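Local coordinates for esterase (Pseudomonas putida, PDB 1ZOI), which hydrolyses ester bonds stereoselectively and is linked to the synthesis of D-beta-acetylthioisobutyric acid, at residues Ser2-Lys7 with Val79-Ala84; His74-Val79 with Val103-Ala108; Ser235-Ala240 with Gly246-Tyr251. All coordinates share one frame; numbering follows the deposited sequence.

Interaction 1: Ser2-Lys7 with Val79-Ala84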
# COMPACT_ATOMS: atom_id res chain seq x y z
N SER A 2 -4.02 -13.97 4.30
CA SER A 2 -4.52 -14.61 5.55
C SER A 2 -3.67 -14.19 6.74
O SER A 2 -2.58 -13.63 6.57
CB SER A 2 -4.49 -16.13 5.40
OG SER A 2 -5.21 -16.54 4.24
N TYR A 3 -4.16 -14.48 7.94
CA TYR A 3 -3.45 -14.13 9.16
C TYR A 3 -3.49 -15.23 10.21
O TYR A 3 -4.40 -16.05 10.23
CB TYR A 3 -4.09 -12.88 9.78
CG TYR A 3 -3.75 -11.58 9.10
CD1 TYR A 3 -2.57 -10.91 9.40
CD2 TYR A 3 -4.62 -11.00 8.17
CE1 TYR A 3 -2.26 -9.69 8.80
CE2 TYR A 3 -4.32 -9.78 7.56
CZ TYR A 3 -3.13 -9.14 7.88
OH TYR A 3 -2.82 -7.93 7.30
N VAL A 4 -2.48 -15.22 11.08
CA VAL A 4 -2.43 -16.15 12.20
C VAL A 4 -2.06 -15.29 13.40
O VAL A 4 -1.29 -14.34 13.27
CB VAL A 4 -1.38 -17.28 12.01
CG1 VAL A 4 0.01 -16.70 11.83
CG2 VAL A 4 -1.41 -18.21 13.21
N THR A 5 -2.63 -15.59 14.55
CA THR A 5 -2.32 -14.84 15.76
C THR A 5 -1.29 -15.63 16.55
O THR A 5 -1.48 -16.81 16.82
CB THR A 5 -3.58 -14.64 16.64
OG1 THR A 5 -4.57 -13.92 15.90
CG2 THR A 5 -3.22 -13.86 17.90
N THR A 6 -0.19 -14.97 16.90
CA THR A 6 0.88 -15.61 17.65
C THR A 6 0.53 -15.69 19.13
O THR A 6 -0.47 -15.11 19.58
CB THR A 6 2.19 -14.83 17.54
OG1 THR A 6 2.01 -13.53 18.12
CG2 THR A 6 2.61 -14.68 16.08
N LYS A 7 1.35 -16.41 19.89
CA LYS A 7 1.15 -16.58 21.32
C LYS A 7 1.12 -15.21 22.00
O LYS A 7 0.33 -14.99 22.92
CB LYS A 7 2.30 -17.38 21.95
CG LYS A 7 2.65 -18.68 21.24
CD LYS A 7 3.90 -19.30 21.86
CE LYS A 7 5.08 -18.32 21.84
NZ LYS A 7 6.33 -18.90 22.41
N VAL A 79 7.41 -18.00 13.12
CA VAL A 79 7.43 -19.00 12.05
C VAL A 79 6.68 -20.23 12.56
O VAL A 79 5.85 -20.81 11.86
CB VAL A 79 8.88 -19.41 11.68
CG1 VAL A 79 8.85 -20.56 10.67
CG2 VAL A 79 9.63 -18.23 11.08
N ALA A 80 6.96 -20.60 13.80
CA ALA A 80 6.31 -21.75 14.41
C ALA A 80 4.80 -21.60 14.40
O ALA A 80 4.08 -22.57 14.16
CB ALA A 80 6.82 -21.95 15.85
N ALA A 81 4.30 -20.40 14.66
CA ALA A 81 2.86 -20.17 14.67
C ALA A 81 2.27 -20.38 13.28
O ALA A 81 1.18 -20.95 13.13
CB ALA A 81 2.55 -18.76 15.17
N VAL A 82 2.99 -19.93 12.26
CA VAL A 82 2.53 -20.08 10.89
C VAL A 82 2.48 -21.56 10.51
O VAL A 82 1.48 -22.05 9.98
CB VAL A 82 3.45 -19.32 9.90
CG1 VAL A 82 3.08 -19.65 8.46
CG2 VAL A 82 3.32 -17.82 10.13
N VAL A 83 3.57 -22.27 10.81
CA VAL A 83 3.66 -23.69 10.50
C VAL A 83 2.55 -24.51 11.17
O VAL A 83 1.92 -25.35 10.53
CB VAL A 83 5.03 -24.25 10.92
CG1 VAL A 83 5.05 -25.76 10.74
CG2 VAL A 83 6.13 -23.61 10.09
N ALA A 84 2.31 -24.26 12.46
CA ALA A 84 1.27 -24.99 13.19
C ALA A 84 -0.11 -24.68 12.64
O ALA A 84 -0.94 -25.58 12.47
CB ALA A 84 1.33 -24.63 14.68

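Interaction 2: His74-Val79 with Val103-Ala108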
# COMPACT_ATOMS: atom_id res chain seq x y z
N HIS A 74 11.98 -14.36 18.53
CA HIS A 74 10.58 -14.05 18.26
C HIS A 74 10.27 -14.32 16.79
O HIS A 74 9.22 -14.87 16.47
CB HIS A 74 10.29 -12.59 18.61
CG HIS A 74 10.17 -12.33 20.08
ND1 HIS A 74 8.97 -12.36 20.75
CD2 HIS A 74 11.11 -12.05 21.02
CE1 HIS A 74 9.17 -12.10 22.03
NE2 HIS A 74 10.46 -11.91 22.22
N TYR A 75 11.18 -13.94 15.90
CA TYR A 75 10.94 -14.18 14.48
C TYR A 75 10.73 -15.68 14.28
O TYR A 75 9.84 -16.10 13.54
CB TYR A 75 12.13 -13.75 13.61
CG TYR A 75 12.52 -12.28 13.63
CD1 TYR A 75 11.60 -11.28 13.97
CD2 TYR A 75 13.80 -11.89 13.25
CE1 TYR A 75 11.96 -9.93 13.91
CE2 TYR A 75 14.17 -10.56 13.19
CZ TYR A 75 13.25 -9.58 13.52
OH TYR A 75 13.64 -8.26 13.41
N ALA A 76 11.54 -16.48 14.97
CA ALA A 76 11.45 -17.94 14.87
C ALA A 76 10.16 -18.48 15.47
O ALA A 76 9.55 -19.40 14.92
CB ALA A 76 12.65 -18.58 15.54
N ASP A 77 9.73 -17.93 16.60
CA ASP A 77 8.50 -18.40 17.20
C ASP A 77 7.31 -18.02 16.31
O ASP A 77 6.31 -18.74 16.26
CB ASP A 77 8.32 -17.84 18.61
CG ASP A 77 9.35 -18.39 19.59
OD1 ASP A 77 9.96 -19.45 19.29
OD2 ASP A 77 9.53 -17.78 20.67
N ASP A 78 7.42 -16.90 15.60
CA ASP A 78 6.35 -16.50 14.71
C ASP A 78 6.26 -17.51 13.57
O ASP A 78 5.18 -17.84 13.10
CB ASP A 78 6.59 -15.09 14.16
CG ASP A 78 6.48 -14.02 15.24
OD1 ASP A 78 5.89 -14.29 16.31
OD2 ASP A 78 6.96 -12.89 15.01
N VAL A 79 7.41 -18.00 13.12
CA VAL A 79 7.43 -19.00 12.05
C VAL A 79 6.68 -20.23 12.56
O VAL A 79 5.85 -20.81 11.86
CB VAL A 79 8.88 -19.41 11.68
CG1 VAL A 79 8.85 -20.56 10.67
CG2 VAL A 79 9.63 -18.23 11.08
N VAL A 103 15.38 -18.68 9.30
CA VAL A 103 15.24 -20.10 9.01
C VAL A 103 16.12 -20.93 9.95
O VAL A 103 15.65 -21.90 10.56
CB VAL A 103 15.65 -20.41 7.55
CG1 VAL A 103 15.76 -21.92 7.34
CG2 VAL A 103 14.63 -19.82 6.59
N VAL A 104 17.38 -20.55 10.06
CA VAL A 104 18.33 -21.26 10.92
C VAL A 104 17.91 -21.23 12.39
O VAL A 104 18.00 -22.25 13.08
CB VAL A 104 19.75 -20.67 10.76
CG1 VAL A 104 20.69 -21.25 11.78
CG2 VAL A 104 20.27 -20.98 9.36
N ARG A 105 17.44 -20.09 12.88
CA ARG A 105 17.02 -20.00 14.27
C ARG A 105 15.76 -20.85 14.48
O ARG A 105 15.59 -21.47 15.52
CB ARG A 105 16.77 -18.53 14.67
CG ARG A 105 16.32 -18.30 16.12
CD ARG A 105 17.24 -18.96 17.15
NE ARG A 105 18.64 -18.58 17.02
CZ ARG A 105 19.21 -17.50 17.56
NH1 ARG A 105 18.49 -16.66 18.30
NH2 ARG A 105 20.50 -17.27 17.36
N TYR A 106 14.89 -20.88 13.47
CA TYR A 106 13.67 -21.68 13.57
C TYR A 106 14.00 -23.16 13.70
O TYR A 106 13.45 -23.85 14.57
CB TYR A 106 12.80 -21.49 12.33
CG TYR A 106 11.61 -22.42 12.31
CD1 TYR A 106 10.58 -22.28 13.24
CD2 TYR A 106 11.52 -23.45 11.38
CE1 TYR A 106 9.50 -23.15 13.26
CE2 TYR A 106 10.44 -24.34 11.39
CZ TYR A 106 9.43 -24.18 12.33
OH TYR A 106 8.36 -25.04 12.35
N MET A 107 14.87 -23.64 12.82
CA MET A 107 15.26 -25.05 12.81
C MET A 107 15.99 -25.44 14.09
O MET A 107 16.08 -26.63 14.42
CB MET A 107 16.16 -25.33 11.61
CG MET A 107 15.48 -25.06 10.27
SD MET A 107 16.54 -25.33 8.85
CE MET A 107 17.73 -24.05 9.08
N ALA A 108 16.51 -24.44 14.79
CA ALA A 108 17.23 -24.68 16.03
C ALA A 108 16.33 -24.70 17.26
O ALA A 108 16.41 -25.62 18.07
CB ALA A 108 18.33 -23.63 16.19

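Interaction 3: Ser235-Ala240 with Gly246-Tyr251. Unlike the reference sequence in segment 235-240: Val-237 (reference Leu). Unlike the reference sequence in segment 246-251: Ala-247 (reference Thr).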
# COMPACT_ATOMS: atom_id res chain seq x y z
N SER A 235 30.13 -14.67 5.54
CA SER A 235 28.79 -15.22 5.70
C SER A 235 28.64 -16.60 5.06
O SER A 235 28.92 -17.62 5.69
CB SER A 235 27.75 -14.26 5.12
OG SER A 235 27.98 -13.99 3.75
N GLY A 236 28.20 -16.62 3.81
CA GLY A 236 27.99 -17.87 3.11
C GLY A 236 29.15 -18.86 3.16
O GLY A 236 28.94 -20.05 3.39
N VAL A 237 30.36 -18.37 2.95
CA VAL A 237 31.53 -19.24 2.98
C VAL A 237 31.66 -19.94 4.33
O VAL A 237 31.87 -21.16 4.39
CB VAL A 237 32.82 -18.43 2.71
CG1 VAL A 237 34.04 -19.32 2.88
CG2 VAL A 237 32.78 -17.85 1.31
N LEU A 238 31.52 -19.18 5.40
CA LEU A 238 31.63 -19.72 6.75
C LEU A 238 30.41 -20.57 7.14
O LEU A 238 30.56 -21.59 7.80
CB LEU A 238 31.83 -18.59 7.76
CG LEU A 238 33.01 -17.65 7.46
CD1 LEU A 238 33.14 -16.62 8.57
CD2 LEU A 238 34.29 -18.46 7.34
N SER A 239 29.22 -20.14 6.74
CA SER A 239 28.01 -20.89 7.07
C SER A 239 28.05 -22.29 6.48
O SER A 239 27.70 -23.27 7.15
CB SER A 239 26.77 -20.16 6.55
OG SER A 239 26.55 -18.95 7.26
N ALA A 240 28.47 -22.39 5.23
CA ALA A 240 28.53 -23.69 4.55
C ALA A 240 29.41 -24.69 5.27
O ALA A 240 29.10 -25.89 5.31
CB ALA A 240 29.01 -23.50 3.11
N GLY A 246 25.95 -29.05 4.84
CA GLY A 246 25.74 -27.88 4.01
C GLY A 246 26.71 -27.82 2.85
O GLY A 246 27.78 -28.43 2.87
N ALA A 247 26.33 -27.07 1.81
CA ALA A 247 27.16 -26.92 0.63
C ALA A 247 27.04 -25.50 0.12
O ALA A 247 25.96 -24.90 0.19
CB ALA A 247 26.74 -27.90 -0.45
N LEU A 248 28.14 -24.96 -0.39
CA LEU A 248 28.15 -23.60 -0.91
C LEU A 248 27.96 -23.55 -2.42
O LEU A 248 28.54 -24.34 -3.16
CB LEU A 248 29.47 -22.92 -0.55
CG LEU A 248 29.61 -21.48 -1.05
CD1 LEU A 248 28.67 -20.58 -0.26
CD2 LEU A 248 31.05 -21.01 -0.89
N LYS A 249 27.13 -22.60 -2.84
CA LYS A 249 26.85 -22.36 -4.25
C LYS A 249 27.22 -20.90 -4.47
O LYS A 249 26.54 -20.01 -3.97
CB LYS A 249 25.37 -22.57 -4.55
CG LYS A 249 25.04 -23.87 -5.26
CD LYS A 249 25.51 -23.84 -6.70
CE LYS A 249 25.09 -25.10 -7.45
NZ LYS A 249 25.53 -25.05 -8.87
N THR A 250 28.30 -20.67 -5.21
CA THR A 250 28.78 -19.32 -5.46
C THR A 250 28.32 -18.73 -6.79
O THR A 250 28.35 -19.40 -7.83
CB THR A 250 30.32 -19.28 -5.41
OG1 THR A 250 30.76 -19.63 -4.09
CG2 THR A 250 30.84 -17.90 -5.78
N TYR A 251 27.90 -17.47 -6.76
CA TYR A 251 27.47 -16.79 -7.97
C TYR A 251 28.38 -15.60 -8.20
O TYR A 251 28.26 -14.55 -7.57
CB TYR A 251 26.00 -16.37 -7.85
CG TYR A 251 25.08 -17.56 -7.72
CD1 TYR A 251 24.85 -18.15 -6.48
CD2 TYR A 251 24.50 -18.14 -8.85
CE1 TYR A 251 24.06 -19.29 -6.37
CE2 TYR A 251 23.71 -19.28 -8.74
CZ TYR A 251 23.49 -19.85 -7.50
OH TYR A 251 22.74 -21.00 -7.39

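Interaction 1: Ser2-Lys7 with Val79-Ala84
The first edge strand of the alpha/beta hydrolase sheet, strand 3-5, rests through Val-4 and the following Thr-6 on Ala-81 and Val-82 of helix 72-86. Val-4 puts its two methyls on two neighbouring helix residues. CG1, lying between the backbone N and the carbonyl carbon (chi1 59°), meets Val-82 CG2 at 3.9 Å, the two valine side chains crossing at about a right angle. CG2 is directed instead to the helix backbone and stands 3.8 Å from Ala-81 O; the CB of the same alanine is 4.5 Å from Val-4 CG2. Beyond the end of the strand, Thr-6 lays its methyl CG2 against Ala-81 CB at 4.2 Å, so the alanine methyl is touched by both residues. In the fold, strand 3-5 pairs antiparallel with strand 11-17, Val-4 bonding through its backbone to Ile-12, and helix 72-86 covers the face onto which Val-4 points. The alternation of the strand sends Thr-5 away from the helix, where its OG1 bonds to Gln-11. No hydrogen bond joins the two segments; the contact is apolar and largely buried. Thr-6 keeps its hydroxyl for its own turn, OG1 bonding to Asp-8 OD2 and Val-10 N, and these two bonds fix the rotation that leaves CG2 for Ala-81. Val-4 also touches His-85, one turn further along the helix from Ala-81.

Interaction 2: His74-Val79 with Val103-Ala108
Val-79 lies over one face of the Tyr-106 ring where helix 72-86 crosses helix 98-109, two helices of the alpha/beta hydrolase fold. Their axes approach to 8.4 Å at a signed crossing angle of -69°. The valine methyl CG1 stands above the middle of the ring, 3.6 Å from the centroid of Tyr-106 and 14° off the ring normal, a CH-pi contact of nearly vertical geometry. Both side chains reach it by the same kind of torsion: Val-79 CG1 and Tyr-106 CG are each trans to their own backbone N (chi1 near 174° in both), which extends methyl and ring into the space between the helices. The same ring is met at its edge by a carbonyl, Ala-76 O lying near the ring plane and 3.5 Å from Tyr-106 CD1, so one turn of helix 72-86 supplies both an apolar cover and a polar edge contact. Ala-76 is the point of closest backbone approach, its CA 4.5 Å from Tyr-106 CA, and its small methyl allows this closeness. The ring is held at its far end as well, because Tyr-106 OH bonds to Asp-113 OD1. Arg-105 takes part through its aliphatic stem alone: the chain bends at chi2 and chi3 and carries the guanidinium to salt bridges, NE with Asp-211 and NH1 with Asp-73. Its CG is left against the alanine, with Arg-105 CG to Ala-76 CB at 3.7 Å.

Interaction 3: Ser235-Ala240 with Gly246-Tyr251
Leu-248 holds its CG trans to the backbone N (chi1 180°), and a chi2 of 70° then places CD1 over the first turn of helix 236-242 and CD2 beside Val-237. CD1 comes to 3.7 Å from Gly-236 O, an oxygen already engaged in the helix by the N-H of Ala-240. The leucine methyl thus lies against the bare backbone of Gly-236, which has no side chain. On the other branch, Leu-248 CD2 meets Val-237 CG2 at 4.2 Å, although the valine leaves its backbone pointing away from the strand. A turn later, Ala-240 faces the strand directly, and its methyl packs on the base of the leucine, with Ala-240 CB and Leu-248 CB 3.7 Å apart. The helix and strand 246-251 are consecutive parts of a beta-alpha-beta unit that starts with strand 219-224, and they run nearly antiparallel, at 157°, with axes 7.6 Å apart. Strand 246-251 is the last in the sheet; Ala-247 and Lys-249 bond through their backbones to strand 219-224, on which Ala-240 also rests by way of Val-221. Near the turn between the segments the backbones draw together at two small residues, the CA atoms of Ala-240 and Gly-246 lying 5.1 Å apart. No hydrogen bond crosses this surface contact, and its two carbonyls Ala-240 O and Gly-246 O approach only to 3.8 Å.

Interactions 1 and 2 are neighbours, with centres 12 Å apart. Both use helix 72-86, which meets edge strand 3-5 through Ala-81 and Val-82 and helix 98-109 through Ala-76 and Val-79. They also touch directly: Thr-6 CG2 lies 3.3 Å from Asp-78 OD1. Along the chain their segments alternate, with helix 72-86 as the common element. Interaction 3 follows both in sequence. Its centre is 20 Å from that of interaction 2 and 30 Å from that of interaction 1, on the opposite side of the chain's centre from the latter. Interactions 1 and 3 thus attach helices to the two outermost strands, 3-5 and 246-251, of one eight-stranded sheet.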